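4-hydroxybutyrate coenzyme A transferase (Shewanella oneidensis, PDB 2OAS) probably transfers coenzyme A between short-chain carboxylic acids such as acetate and 4-hydroxybutyrate. Local coordinates at residues A[284-287]-A[288-291]. Residues are numbered along the deposited sequence; the frame is centred on the assembly and turned at random.
Sequences MDIE and QVND
Asp285 O receives two backbone N-H groups at once, from Gln288 N at 2.7 Å and from Val289 N at 3.1 Å. The two donors come from opposite faces of the carbonyl plane. This shared acceptor opens the single helical turn 286-289. The carboxylate of Asp285 is its N-cap: OD1 accepts from Glu287 N at 3.0 Å. The N-H points almost straight at OD1 (177°) but meets it from above the carboxylate plane. With CG of Asp285 trans to N (chi1 169°), the carboxylate reaches over the first turn. At the other end, Asn290 N donates to Ile286 O at 3.0 Å, and the chain then leaves the helix.

Met284, present as selenomethionine, lies across Gln288, its SE 4.0 Å from Gln288 CB. Met284 CB also lies 4.5 Å from Val289 CB. Gln288 runs alongside Glu287, and its amide stands nearly perpendicular to the Asp285 carboxylate. Shortening Gln288 to an alanine is likely to bare the side of Glu287 and the carboxylate of Asp285.

Asp285 and Glu287 both form salt bridges to Arg105, which probably balances the two carboxylates. Asn290 OD1 is buried without a partner in the model. The Asn290 side chain touches Glu233, which binds coenzyme A covalently in a structure of this protein, so the end of the turn probably lies beside the active site. The turn follows strand 281-283 and packs on Pro101 of helix 100-105. Asp291 then caps helix 292-295 by accepting from Ser293 N.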
loop_
_atom_site.group_PDB
_atom_site.type_symbol
_atom_site.label_atom_id
_atom_site.label_comp_id
_atom_site.label_asym_id
_atom_site.label_seq_id
_atom_site.Cartn_x
_atom_site.Cartn_y
_atom_site.Cartn_z
HETATM N N MSE A 284 0.614 -10.522 20.087
HETATM C CA MSE A 284 1.506 -9.399 19.910
HETATM C C MSE A 284 0.752 -8.157 19.467
HETATM O O MSE A 284 -0.341 -8.253 18.910
HETATM C CB MSE A 284 2.519 -9.785 18.850
HETATM C CG MSE A 284 3.715 -8.896 18.709
HETATM SE SE MSE A 284 4.831 -9.750 17.397
HETATM C CE MSE A 284 5.698 -10.997 18.592
ATOM N N ASP A 285 1.366 -7.000 19.708
ATOM C CA ASP A 285 0.821 -5.691 19.349
ATOM C C ASP A 285 0.719 -5.542 17.835
ATOM O O ASP A 285 1.698 -5.762 17.129
ATOM C CB ASP A 285 1.733 -4.600 19.928
ATOM C CG ASP A 285 1.413 -3.205 19.403
ATOM O OD1 ASP A 285 0.311 -2.993 18.848
ATOM O OD2 ASP A 285 2.270 -2.311 19.560
ATOM N N ILE A 286 -0.457 -5.162 17.337
ATOM C CA ILE A 286 -0.663 -5.005 15.899
ATOM C C ILE A 286 0.388 -4.139 15.212
ATOM O O ILE A 286 0.633 -4.286 14.018
ATOM C CB ILE A 286 -2.026 -4.383 15.586
ATOM C CG1 ILE A 286 -2.213 -3.143 16.450
ATOM C CG2 ILE A 286 -3.130 -5.390 15.803
ATOM C CD1 ILE A 286 -3.409 -2.348 16.079
ATOM N N GLU A 287 0.995 -3.216 15.946
ATOM C CA GLU A 287 2.013 -2.367 15.339
ATOM C C GLU A 287 3.175 -3.217 14.846
ATOM O O GLU A 287 3.922 -2.795 13.967
ATOM C CB GLU A 287 2.515 -1.326 16.333
ATOM C CG GLU A 287 3.537 -0.381 15.734
ATOM C CD GLU A 287 3.852 0.790 16.646
ATOM O OE1 GLU A 287 4.800 1.539 16.344
ATOM O OE2 GLU A 287 3.148 0.965 17.662
ATOM N N GLN A 288 3.313 -4.414 15.414
ATOM C CA GLN A 288 4.372 -5.352 15.039
ATOM C C GLN A 288 3.852 -6.504 14.177
ATOM O O GLN A 288 4.378 -6.750 13.095
ATOM C CB GLN A 288 5.043 -5.944 16.279
ATOM C CG GLN A 288 6.259 -5.207 16.770
ATOM C CD GLN A 288 5.953 -3.789 17.184
ATOM O OE1 GLN A 288 6.166 -2.847 16.415
ATOM N NE2 GLN A 288 5.434 -3.624 18.405
ATOM N N VAL A 289 2.831 -7.207 14.662
ATOM C CA VAL A 289 2.273 -8.330 13.927
ATOM C C VAL A 289 1.822 -7.940 12.523
ATOM O O VAL A 289 1.950 -8.741 11.588
ATOM C CB VAL A 289 1.078 -8.987 14.679
ATOM C CG1 VAL A 289 -0.013 -7.976 14.919
ATOM C CG2 VAL A 289 0.523 -10.155 13.868
ATOM N N ASN A 290 1.316 -6.712 12.371
ATOM C CA ASN A 290 0.851 -6.216 11.079
ATOM C C ASN A 290 1.855 -5.282 10.404
ATOM O O ASN A 290 1.488 -4.448 9.566
ATOM C CB ASN A 290 -0.494 -5.507 11.231
ATOM C CG ASN A 290 -1.645 -6.471 11.318
ATOM O OD1 ASN A 290 -1.603 -7.439 12.077
ATOM N ND2 ASN A 290 -2.691 -6.215 10.540
ATOM N N ASP A 291 3.123 -5.427 10.776
ATOM C CA ASP A 291 4.198 -4.625 10.202
ATOM C C ASP A 291 4.842 -5.412 9.055
ATOM O O ASP A 291 5.483 -6.447 9.279
ATOM C CB ASP A 291 5.252 -4.305 11.262
ATOM C CG ASP A 291 6.206 -3.210 10.817
ATOM O OD1 ASP A 291 6.683 -3.289 9.668
ATOM O OD2 ASP A 291 6.480 -2.271 11.609
#